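Local coordinates for catalase (Corynebacterium glutamicum, PDB 4B7H), which breaks hydrogen peroxide down to water and oxygen at a buried haem, binds NADPH nearby, and is captured here with the inhibitor nitric oxide, at residues 126-131 / 228-233; 138-143 / 346-351; 451-456 / 496-501. All blocks are in the same frame, centred on the assembly; numbering follows the deposited sequence.

Interaction 1 (126-131 / 228-233). With HEM (protoporphyrin IX containing Fe), chain E.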
# COMPACT_ATOMS: atom_id res chain seq x y z
N PHE A 126 -24.07 -1.08 14.90
CA PHE A 126 -24.08 -1.42 16.32
C PHE A 126 -23.19 -2.65 16.43
O PHE A 126 -23.66 -3.79 16.45
CB PHE A 126 -25.53 -1.73 16.74
CG PHE A 126 -25.79 -1.68 18.22
CD1 PHE A 126 -25.20 -2.61 19.07
CD2 PHE A 126 -26.66 -0.74 18.76
CE1 PHE A 126 -25.46 -2.58 20.44
CE2 PHE A 126 -26.93 -0.72 20.14
CZ PHE A 126 -26.33 -1.63 20.97
N ALA A 127 -21.88 -2.42 16.48
CA ALA A 127 -20.89 -3.48 16.30
C ALA A 127 -20.09 -3.76 17.56
O ALA A 127 -19.31 -2.92 18.01
CB ALA A 127 -19.96 -3.12 15.15
N LEU A 128 -20.27 -4.97 18.10
CA LEU A 128 -19.68 -5.36 19.37
C LEU A 128 -18.54 -6.35 19.19
O LEU A 128 -18.63 -7.24 18.35
CB LEU A 128 -20.74 -6.03 20.23
CG LEU A 128 -21.87 -5.11 20.70
CD1 LEU A 128 -23.13 -5.91 20.92
CD2 LEU A 128 -21.44 -4.38 21.97
N ARG A 129 -17.49 -6.19 20.00
CA ARG A 129 -16.48 -7.23 20.18
C ARG A 129 -16.47 -7.66 21.63
O ARG A 129 -16.41 -6.82 22.53
CB ARG A 129 -15.07 -6.71 19.85
CG ARG A 129 -13.96 -7.62 20.42
CD ARG A 129 -12.64 -7.36 19.71
NE ARG A 129 -12.81 -7.63 18.29
CZ ARG A 129 -12.07 -7.10 17.32
NH1 ARG A 129 -11.06 -6.28 17.62
NH2 ARG A 129 -12.33 -7.39 16.06
N PHE A 130 -16.51 -8.97 21.85
CA PHE A 130 -16.32 -9.53 23.18
C PHE A 130 -14.96 -10.22 23.22
O PHE A 130 -14.69 -11.12 22.42
CB PHE A 130 -17.46 -10.50 23.51
CG PHE A 130 -18.82 -9.88 23.40
CD1 PHE A 130 -19.25 -8.96 24.35
CD2 PHE A 130 -19.67 -10.17 22.33
CE1 PHE A 130 -20.49 -8.36 24.25
CE2 PHE A 130 -20.92 -9.57 22.23
CZ PHE A 130 -21.34 -8.66 23.19
N TYR A 131 -14.10 -9.77 24.13
CA TYR A 131 -12.76 -10.34 24.26
C TYR A 131 -12.86 -11.58 25.14
O TYR A 131 -12.56 -11.53 26.34
CB TYR A 131 -11.78 -9.32 24.84
CG TYR A 131 -11.53 -8.10 23.96
CD1 TYR A 131 -12.37 -6.99 24.00
CD2 TYR A 131 -10.43 -8.06 23.09
CE1 TYR A 131 -12.14 -5.87 23.20
CE2 TYR A 131 -10.19 -6.94 22.28
CZ TYR A 131 -11.04 -5.85 22.35
OH TYR A 131 -10.82 -4.74 21.56
N TYR A 228 -30.09 -12.28 17.99
CA TYR A 228 -29.70 -11.41 19.09
C TYR A 228 -30.45 -10.10 19.09
O TYR A 228 -30.59 -9.45 18.04
CB TYR A 228 -28.22 -11.08 18.98
CG TYR A 228 -27.28 -12.23 19.19
CD1 TYR A 228 -27.00 -12.69 20.48
CD2 TYR A 228 -26.61 -12.81 18.12
CE1 TYR A 228 -26.11 -13.73 20.68
CE2 TYR A 228 -25.72 -13.85 18.32
CZ TYR A 228 -25.47 -14.30 19.60
OH TYR A 228 -24.56 -15.32 19.80
N HIS A 229 -30.88 -9.69 20.27
CA HIS A 229 -31.52 -8.41 20.51
C HIS A 229 -30.87 -7.71 21.68
O HIS A 229 -30.73 -8.28 22.73
CB HIS A 229 -33.05 -8.62 20.81
CG HIS A 229 -33.84 -9.19 19.66
ND1 HIS A 229 -34.78 -8.52 19.04
CD2 HIS A 229 -33.82 -10.43 19.12
CE1 HIS A 229 -35.29 -9.28 18.12
NE2 HIS A 229 -34.71 -10.46 18.18
N PHE A 230 -30.43 -6.49 21.47
CA PHE A 230 -29.80 -5.69 22.51
C PHE A 230 -30.74 -4.54 22.83
O PHE A 230 -30.88 -3.59 22.05
CB PHE A 230 -28.42 -5.20 22.04
CG PHE A 230 -27.54 -6.30 21.50
CD1 PHE A 230 -27.13 -7.34 22.33
CD2 PHE A 230 -27.15 -6.31 20.17
CE1 PHE A 230 -26.33 -8.37 21.84
CE2 PHE A 230 -26.35 -7.34 19.68
CZ PHE A 230 -25.94 -8.36 20.51
N LYS A 231 -31.43 -4.64 23.97
CA LYS A 231 -32.54 -3.75 24.27
C LYS A 231 -32.08 -2.59 25.14
O LYS A 231 -31.64 -2.79 26.28
CB LYS A 231 -33.70 -4.51 24.92
CG LYS A 231 -34.18 -5.73 24.12
CD LYS A 231 -34.73 -5.37 22.74
CE LYS A 231 -36.03 -4.58 22.85
NZ LYS A 231 -36.64 -4.35 21.50
N THR A 232 -32.16 -1.37 24.60
CA THR A 232 -31.59 -0.22 25.29
C THR A 232 -32.31 0.10 26.60
O THR A 232 -33.54 0.21 26.63
CB THR A 232 -31.56 1.03 24.40
OG1 THR A 232 -31.19 2.15 25.22
CG2 THR A 232 -32.92 1.28 23.77
N ARG A 233 -31.55 0.26 27.67
CA ARG A 233 -32.13 0.68 28.94
C ARG A 233 -32.43 2.18 28.96
O ARG A 233 -33.18 2.66 29.81
CB ARG A 233 -31.22 0.32 30.10
CG ARG A 233 -31.28 -1.14 30.45
CD ARG A 233 -30.90 -1.38 31.90
NE ARG A 233 -30.71 -2.79 32.14
CZ ARG A 233 -30.12 -3.30 33.22
NH1 ARG A 233 -29.66 -2.49 34.16
NH2 ARG A 233 -29.99 -4.61 33.34
CHA HEM E . -19.10 -2.41 7.76
CHB HEM E . -19.62 -5.66 4.20
CHC HEM E . -24.28 -6.16 5.42
CHD HEM E . -23.23 -4.18 9.68
C1A HEM E . -18.84 -3.23 6.69
C2A HEM E . -17.56 -3.38 6.03
C3A HEM E . -17.71 -4.29 5.06
C4A HEM E . -19.08 -4.73 5.06
CMA HEM E . -16.66 -4.82 4.08
CAA HEM E . -16.27 -2.62 6.42
CBA HEM E . -15.54 -3.40 7.51
CGA HEM E . -14.18 -2.84 7.82
O1A HEM E . -13.81 -2.85 9.02
O2A HEM E . -13.45 -2.38 6.90
C1B HEM E . -20.93 -6.07 4.19
C2B HEM E . -21.54 -6.96 3.23
C3B HEM E . -22.84 -7.07 3.56
C4B HEM E . -23.07 -6.28 4.74
CMB HEM E . -20.78 -7.60 2.05
CAB HEM E . -23.96 -7.91 2.91
CBB HEM E . -23.71 -9.03 2.24
C1C HEM E . -24.36 -5.82 6.76
C2C HEM E . -25.38 -6.23 7.71
C3C HEM E . -25.07 -5.67 8.89
C4C HEM E . -23.85 -4.92 8.72
CMC HEM E . -26.60 -7.12 7.37
CAC HEM E . -25.77 -5.80 10.27
CBC HEM E . -26.47 -6.88 10.63
C1D HEM E . -22.07 -3.47 9.52
C2D HEM E . -21.53 -2.63 10.54
C3D HEM E . -20.25 -2.08 9.96
C4D HEM E . -20.13 -2.64 8.65
CMD HEM E . -22.12 -2.34 11.91
CAD HEM E . -19.30 -1.14 10.68
CBD HEM E . -18.48 -1.96 11.67
CGD HEM E . -17.63 -0.97 12.42
O1D HEM E . -16.39 -0.99 12.29
O2D HEM E . -18.22 -0.12 13.14
NA HEM E . -19.76 -4.07 6.08
NB HEM E . -21.89 -5.66 5.10
NC HEM E . -23.43 -5.03 7.41
ND HEM E . -21.23 -3.46 8.41
FE HEM E . -21.60 -4.51 6.74
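Phe126 swings its ring anti to the backbone N (chi1 -162°), whereas Phe230 sets its own anti to the carbonyl carbon (chi1 -51°), and with these torsions both rings reach the gap between strands whose nearest CA atoms, those of Phe126 and Phe230, are 9.4 Å apart. The ring planes differ by only 9°, yet their centroids lie 5.9 Å apart, so the rings are nearly parallel but slid past each other with little overlap. Their closest approach, Phe126 CE1 to Phe230 CD2 at 4.1 Å, is a loose van der Waals contact. Leu128 makes the closer fit: its CD1 methyl sits over one face of the Phe230 ring, 3.9 Å from the centroid and shifted outward on the CE2 side, where CD1 to Phe230 CE2 measures 3.7 Å. This is a CH-pi contact between side chains that extend toward one another. All three residues are buried, and the joint is purely apolar. On the other side of strand 125-132, Ala127 CB packs 4.0 Å from haem atom CBD, so this strand has one surface on the cofactor and the other in the hydrophobic core. Strand 125-132 runs between strands 100-108 and 135-142, with Leu128 touching Val105, while Phe230 on strand 223-232 rests against Val273 of strand 270-279. The contact therefore fills the interior between distant strands of the curled antiparallel sheet that forms the catalase beta-barrel.

Interaction 2 (138-143 / 346-351); sequences DIVGNN and QARIFA. With HEM (protoporphyrin IX containing Fe), chain E.
The guanidinium of Arg348 lies with one face on the haem, its centre above pyrrole atom C3C at 3.5 Å from the guanidinium plane, and turns an edge to the carbonyl of Val140. At that edge Arg348 NH2 donates to Val140 O over 2.9 Å, with an N-H...O angle of 155°; the oxygen stands 15° out of the guanidinium plane. A water at the same edge donates a hydrogen bond to Val140 O and accepts one from Arg348 NH1 at 3.1 Å, so the carbonyl receives two bonds and ties both terminal nitrogens to the strand, one directly and one through water. The arginine chain gets there by a bend at chi3 (73°), which carries it from the helix across the porphyrin: CG passes 3.4 Å from haem C3B and NE 3.3 Å from haem C1C. Val140 CG1 meets Arg348 NH2 at 3.3 Å and also lies against pyrrole atom C2D, a close apolar flank to the charged group. Outside the two segments, NE is hydrogen-bonded to Tyr352 OH and NH1 to His212 NE2, which further fix the rotation of the guanidinium. Tyr352 belongs to the same helix, 343-359, and an arginine one turn before the tyrosine that, as in other catalases, probably ligates the iron is characteristic of the proximal haem site of the family.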
# COMPACT_ATOMS: atom_id res chain seq x y z
N ASP A 138 -17.17 -11.28 17.72
CA ASP A 138 -17.79 -10.02 17.31
C ASP A 138 -19.20 -10.28 16.86
O ASP A 138 -19.45 -11.20 16.08
CB ASP A 138 -17.03 -9.37 16.15
CG ASP A 138 -15.61 -8.97 16.49
OD1 ASP A 138 -15.19 -9.06 17.66
OD2 ASP A 138 -14.91 -8.54 15.55
N ILE A 139 -20.12 -9.46 17.35
CA ILE A 139 -21.47 -9.41 16.80
C ILE A 139 -21.61 -8.05 16.13
O ILE A 139 -21.80 -7.03 16.79
CB ILE A 139 -22.58 -9.64 17.85
CG1 ILE A 139 -22.35 -10.98 18.57
CG2 ILE A 139 -23.96 -9.61 17.17
CD1 ILE A 139 -23.35 -11.28 19.68
N VAL A 140 -21.45 -8.05 14.81
CA VAL A 140 -21.42 -6.82 14.05
C VAL A 140 -22.85 -6.59 13.58
O VAL A 140 -23.27 -7.07 12.51
CB VAL A 140 -20.41 -6.93 12.88
CG1 VAL A 140 -20.32 -5.62 12.11
CG2 VAL A 140 -19.04 -7.32 13.43
N GLY A 141 -23.61 -5.88 14.41
CA GLY A 141 -25.03 -5.70 14.16
C GLY A 141 -25.39 -4.30 13.71
O GLY A 141 -24.52 -3.49 13.40
N ASN A 142 -26.69 -4.04 13.64
CA ASN A 142 -27.24 -2.73 13.29
C ASN A 142 -28.37 -2.40 14.26
O ASN A 142 -28.77 -3.26 15.05
CB ASN A 142 -27.81 -2.74 11.86
CG ASN A 142 -26.76 -2.46 10.79
OD1 ASN A 142 -25.79 -1.73 11.01
ND2 ASN A 142 -26.98 -3.02 9.61
N ASN A 143 -28.89 -1.18 14.18
CA ASN A 143 -30.03 -0.78 15.01
C ASN A 143 -31.40 -1.17 14.40
O ASN A 143 -32.43 -0.58 14.75
CB ASN A 143 -29.99 0.73 15.29
CG ASN A 143 -30.28 1.55 14.05
OD1 ASN A 143 -30.25 1.04 12.93
ND2 ASN A 143 -30.56 2.83 14.25
N GLN A 346 -23.31 -15.07 4.80
CA GLN A 346 -22.20 -15.85 4.25
C GLN A 346 -21.25 -14.97 3.43
O GLN A 346 -20.03 -15.16 3.48
CB GLN A 346 -22.73 -17.07 3.48
CG GLN A 346 -23.50 -17.99 4.40
CD GLN A 346 -23.44 -19.46 4.03
OE1 GLN A 346 -22.78 -19.86 3.06
NE2 GLN A 346 -24.14 -20.28 4.80
N ALA A 347 -21.78 -14.00 2.70
CA ALA A 347 -20.93 -13.04 2.01
C ALA A 347 -20.14 -12.17 3.00
O ALA A 347 -18.95 -11.92 2.79
CB ALA A 347 -21.76 -12.16 1.07
N ARG A 348 -20.79 -11.72 4.07
CA ARG A 348 -20.11 -10.93 5.10
C ARG A 348 -18.93 -11.67 5.72
O ARG A 348 -17.91 -11.06 6.02
CB ARG A 348 -21.09 -10.53 6.20
CG ARG A 348 -22.18 -9.60 5.74
CD ARG A 348 -23.11 -9.26 6.90
NE ARG A 348 -22.46 -8.35 7.84
CZ ARG A 348 -22.70 -8.32 9.16
NH1 ARG A 348 -23.56 -9.16 9.71
NH2 ARG A 348 -22.05 -7.44 9.92
N ILE A 349 -19.07 -12.99 5.91
CA ILE A 349 -18.00 -13.75 6.54
C ILE A 349 -16.70 -13.65 5.73
O ILE A 349 -15.60 -13.68 6.29
CB ILE A 349 -18.44 -15.22 6.78
CG1 ILE A 349 -19.65 -15.27 7.73
CG2 ILE A 349 -17.30 -16.06 7.35
CD1 ILE A 349 -19.42 -14.67 9.11
N PHE A 350 -16.82 -13.47 4.42
CA PHE A 350 -15.66 -13.18 3.59
C PHE A 350 -15.23 -11.71 3.62
O PHE A 350 -14.05 -11.39 3.76
CB PHE A 350 -15.91 -13.59 2.13
CG PHE A 350 -14.92 -12.98 1.18
CD1 PHE A 350 -13.61 -13.43 1.15
CD2 PHE A 350 -15.28 -11.92 0.36
CE1 PHE A 350 -12.67 -12.86 0.31
CE2 PHE A 350 -14.34 -11.34 -0.49
CZ PHE A 350 -13.04 -11.82 -0.52
N ALA A 351 -16.21 -10.81 3.48
CA ALA A 351 -15.94 -9.43 3.10
C ALA A 351 -15.18 -8.57 4.09
O ALA A 351 -14.41 -7.70 3.68
CB ALA A 351 -17.24 -8.76 2.71
CHA HEM E . -19.10 -2.41 7.76
CHB HEM E . -19.62 -5.66 4.20
CHC HEM E . -24.28 -6.16 5.42
CHD HEM E . -23.23 -4.18 9.68
C1A HEM E . -18.84 -3.23 6.69
C2A HEM E . -17.56 -3.38 6.03
C3A HEM E . -17.71 -4.29 5.06
C4A HEM E . -19.08 -4.73 5.06
CMA HEM E . -16.66 -4.82 4.08
CAA HEM E . -16.27 -2.62 6.42
CBA HEM E . -15.54 -3.40 7.51
CGA HEM E . -14.18 -2.84 7.82
O1A HEM E . -13.81 -2.85 9.02
O2A HEM E . -13.45 -2.38 6.90
C1B HEM E . -20.93 -6.07 4.19
C2B HEM E . -21.54 -6.96 3.23
C3B HEM E . -22.84 -7.07 3.56
C4B HEM E . -23.07 -6.28 4.74
CMB HEM E . -20.78 -7.60 2.05
CAB HEM E . -23.96 -7.91 2.91
CBB HEM E . -23.71 -9.03 2.24
C1C HEM E . -24.36 -5.82 6.76
C2C HEM E . -25.38 -6.23 7.71
C3C HEM E . -25.07 -5.67 8.89
C4C HEM E . -23.85 -4.92 8.72
CMC HEM E . -26.60 -7.12 7.37
CAC HEM E . -25.77 -5.80 10.27
CBC HEM E . -26.47 -6.88 10.63
C1D HEM E . -22.07 -3.47 9.52
C2D HEM E . -21.53 -2.63 10.54
C3D HEM E . -20.25 -2.08 9.96
C4D HEM E . -20.13 -2.64 8.65
CMD HEM E . -22.12 -2.34 11.91
CAD HEM E . -19.30 -1.14 10.68
CBD HEM E . -18.48 -1.96 11.67
CGD HEM E . -17.63 -0.97 12.42
O1D HEM E . -16.39 -0.99 12.29
O2D HEM E . -18.22 -0.12 13.14
NA HEM E . -19.76 -4.07 6.08
NB HEM E . -21.89 -5.66 5.10
NC HEM E . -23.43 -5.03 7.41
ND HEM E . -21.23 -3.46 8.41
FE HEM E . -21.60 -4.51 6.74
O HOH W 1 -24.59 -9.53 12.62

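Interaction 3 (451-456 / 496-501). With NDP (NADPH dihydro-nicotinamide-adenine-dinucleotide phosphate), chain H.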
# COMPACT_ATOMS: atom_id res chain seq x y z
N ASP A 451 -43.02 -12.95 0.94
CA ASP A 451 -43.06 -12.01 -0.17
C ASP A 451 -42.23 -10.80 0.27
O ASP A 451 -41.65 -10.81 1.36
CB ASP A 451 -44.51 -11.62 -0.56
CG ASP A 451 -45.06 -10.47 0.26
OD1 ASP A 451 -44.71 -10.33 1.45
OD2 ASP A 451 -45.86 -9.68 -0.29
N ASP A 452 -42.18 -9.76 -0.56
CA ASP A 452 -41.34 -8.60 -0.24
C ASP A 452 -42.05 -7.54 0.60
O ASP A 452 -41.40 -6.62 1.10
CB ASP A 452 -40.80 -7.96 -1.52
CG ASP A 452 -39.82 -8.85 -2.25
OD1 ASP A 452 -39.16 -9.70 -1.61
OD2 ASP A 452 -39.68 -8.69 -3.48
N PHE A 453 -43.36 -7.65 0.75
CA PHE A 453 -44.15 -6.56 1.30
C PHE A 453 -44.96 -6.84 2.56
O PHE A 453 -45.38 -5.89 3.23
CB PHE A 453 -45.08 -5.99 0.22
CG PHE A 453 -44.35 -5.40 -0.94
CD1 PHE A 453 -43.76 -4.15 -0.83
CD2 PHE A 453 -44.24 -6.09 -2.14
CE1 PHE A 453 -43.08 -3.60 -1.91
CE2 PHE A 453 -43.55 -5.55 -3.21
CZ PHE A 453 -42.98 -4.30 -3.09
N ILE A 454 -45.20 -8.10 2.90
CA ILE A 454 -46.11 -8.39 4.01
C ILE A 454 -45.60 -7.88 5.35
O ILE A 454 -46.35 -7.29 6.13
CB ILE A 454 -46.52 -9.89 4.08
CG1 ILE A 454 -47.68 -10.07 5.06
CG2 ILE A 454 -45.33 -10.78 4.47
CD1 ILE A 454 -48.88 -9.22 4.72
N GLN A 455 -44.31 -8.06 5.63
CA GLN A 455 -43.79 -7.64 6.93
C GLN A 455 -43.81 -6.12 7.17
O GLN A 455 -44.22 -5.69 8.24
CB GLN A 455 -42.43 -8.28 7.22
CG GLN A 455 -42.53 -9.79 7.50
CD GLN A 455 -41.33 -10.32 8.25
OE1 GLN A 455 -40.27 -9.72 8.24
NE2 GLN A 455 -41.50 -11.45 8.92
N PRO A 456 -43.37 -5.30 6.19
CA PRO A 456 -43.55 -3.87 6.45
C PRO A 456 -45.03 -3.47 6.48
O PRO A 456 -45.38 -2.50 7.15
CB PRO A 456 -42.84 -3.19 5.27
CG PRO A 456 -42.72 -4.25 4.21
CD PRO A 456 -42.56 -5.54 4.98
N ASN A 496 -47.63 1.60 -2.33
CA ASN A 496 -48.95 0.96 -2.39
C ASN A 496 -48.86 -0.52 -2.06
O ASN A 496 -49.74 -1.07 -1.40
CB ASN A 496 -49.59 1.14 -3.77
CG ASN A 496 -50.13 2.54 -3.98
OD1 ASN A 496 -50.36 3.28 -3.03
ND2 ASN A 496 -50.35 2.90 -5.24
N ASN A 497 -47.78 -1.16 -2.51
CA ASN A 497 -47.58 -2.59 -2.25
C ASN A 497 -47.33 -2.88 -0.77
O ASN A 497 -47.70 -3.94 -0.28
CB ASN A 497 -46.43 -3.15 -3.09
CG ASN A 497 -46.81 -3.33 -4.56
OD1 ASN A 497 -45.93 -3.39 -5.43
ND2 ASN A 497 -48.10 -3.40 -4.84
N VAL A 498 -46.68 -1.96 -0.06
CA VAL A 498 -46.56 -2.10 1.39
C VAL A 498 -47.95 -2.00 2.03
O VAL A 498 -48.37 -2.88 2.79
CB VAL A 498 -45.60 -1.04 1.98
CG1 VAL A 498 -45.66 -1.07 3.50
CG2 VAL A 498 -44.17 -1.29 1.50
N ASP A 499 -48.67 -0.93 1.69
CA ASP A 499 -50.02 -0.71 2.19
C ASP A 499 -50.69 0.38 1.36
O ASP A 499 -50.09 1.43 1.11
CB ASP A 499 -49.99 -0.31 3.67
CG ASP A 499 -51.36 -0.05 4.23
OD1 ASP A 499 -51.85 1.09 4.09
OD2 ASP A 499 -51.95 -0.99 4.80
N GLU A 500 -51.92 0.14 0.93
CA GLU A 500 -52.58 1.07 0.03
C GLU A 500 -52.86 2.42 0.69
O GLU A 500 -52.83 3.46 0.03
CB GLU A 500 -53.88 0.48 -0.52
CG GLU A 500 -53.66 -0.57 -1.58
CD GLU A 500 -54.96 -1.05 -2.20
OE1 GLU A 500 -55.95 -1.22 -1.45
OE2 GLU A 500 -54.99 -1.24 -3.43
N ASN A 501 -53.12 2.42 2.00
CA ASN A 501 -53.36 3.68 2.69
C ASN A 501 -52.07 4.47 2.88
O ASN A 501 -52.04 5.68 2.71
CB ASN A 501 -54.09 3.45 4.01
CG ASN A 501 -55.46 2.87 3.81
OD1 ASN A 501 -56.27 3.41 3.05
ND2 ASN A 501 -55.73 1.74 4.46
PA NDP H . -44.44 -7.32 18.03
O1A NDP H . -45.61 -6.48 18.39
O2A NDP H . -44.20 -8.42 19.00
O5B NDP H . -43.15 -6.38 17.93
C5B NDP H . -43.21 -5.17 17.20
C4B NDP H . -41.81 -4.57 17.26
O4B NDP H . -41.80 -3.36 16.51
C3B NDP H . -41.41 -4.24 18.70
O3B NDP H . -40.07 -4.63 18.92
C2B NDP H . -41.58 -2.73 18.74
O2B NDP H . -40.81 -2.06 19.72
C1B NDP H . -41.20 -2.37 17.31
N9A NDP H . -41.54 -0.98 16.94
C8A NDP H . -42.37 -0.12 17.62
N7A NDP H . -42.39 1.06 16.97
C5A NDP H . -41.57 0.97 15.88
C6A NDP H . -41.23 1.89 14.89
N6A NDP H . -41.44 3.19 15.07
N1A NDP H . -40.36 1.49 13.89
C2A NDP H . -39.84 0.22 13.88
N3A NDP H . -40.18 -0.68 14.88
C4A NDP H . -41.03 -0.31 15.86
O3 NDP H . -44.68 -7.88 16.52
PN NDP H . -43.67 -8.84 15.72
O1N NDP H . -42.47 -9.16 16.54
O2N NDP H . -44.50 -9.92 15.13
O5D NDP H . -43.19 -7.91 14.49
C5D NDP H . -44.12 -7.07 13.83
C4D NDP H . -43.37 -6.07 12.98
O4D NDP H . -42.58 -5.25 13.82
C3D NDP H . -42.41 -6.76 12.02
O3D NDP H . -43.02 -7.00 10.76
C2D NDP H . -41.25 -5.78 11.94
O2D NDP H . -41.45 -4.90 10.88
C1D NDP H . -41.32 -4.97 13.23
N1N NDP H . -40.23 -5.32 14.16
C2N NDP H . -39.97 -6.63 14.41
C3N NDP H . -38.97 -7.04 15.28
C7N NDP H . -38.75 -8.51 15.47
O7N NDP H . -37.47 -8.96 15.78
N7N NDP H . -39.77 -9.35 15.32
C4N NDP H . -38.08 -6.05 16.01
C5N NDP H . -38.45 -4.64 15.67
C6N NDP H . -39.48 -4.34 14.78
P2B NDP H . -41.44 -1.71 21.16
O1X NDP H . -42.71 -0.91 20.93
O2X NDP H . -41.73 -3.01 21.88
O3X NDP H . -40.40 -0.89 21.91
O HOH W 2 -48.40 -5.62 2.72
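Phe453 lays one ring face over CB of Asn497, which stands 3.4 Å from the ring centroid and only 5° off the normal, a nearly centred CH-pi contact. The ring and the Asn497 amide planes are 61° apart, and it is the methylene carbon, not the amide, that sits over the ring. The opposite face is covered by Asp452 CB, nearer the perimeter than the middle, so the ring is held between its own neighbour in the chain and the helix end. At the ring edge, near its plane, Val498 CG2 touches Phe453 CD1 at 3.7 Å. The two methyls of Val498 divide the work: CG1, anti to the backbone N (chi1 171°), reaches Pro456 CB at 3.9 Å, while CG2 serves the phenylalanine. A water adds a polar link between the segments, donating to Phe453 O and, at 2.7 Å, to Val498 O. Phe453 occupies the N-cap position of helix 454-463, and Asp451 OD1 accepts from Ile454 N at 2.7 Å through its syn lone pair and more weakly from Phe453 N, an Asx motif that fixes the backbone at the helix start. Gln455 O, in the first turn of that helix, takes a weak hydrogen bond from the NADPH ribose hydroxyl O3D at 3.1 Å. Asp499, where helix 487-498 gives way to helix 500-514, makes a salt bridge to Arg461 and accepts a weak capping bond from Asn501 N. The contact thus joins the start of one helix to the break between two others in the C-terminal helical domain, beside the NADPH pocket known from NADPH-binding catalases.

Overall arrangement
From the N terminus, strand 125-132 and strand 135-142 come first and are neighbours in the antiparallel sheet. Interaction 1 closes a loop of 96 residues when 228-233 returns to 126-131; interaction 2 opens inside that loop, at 138-143, and closes only at 346-351, so the two cross along the chain. They also touch, through the Arg129 to Asp138 salt bridge, and both reach the haem. Interaction 1 joins strands of the sheet, whereas interaction 2 ties the sheet to helix 343-359. Interaction 3 follows in series, closing a short, mostly helical loop near the C terminus; its centre lies about 27 Å from that of interaction 2, beside bound NADPH.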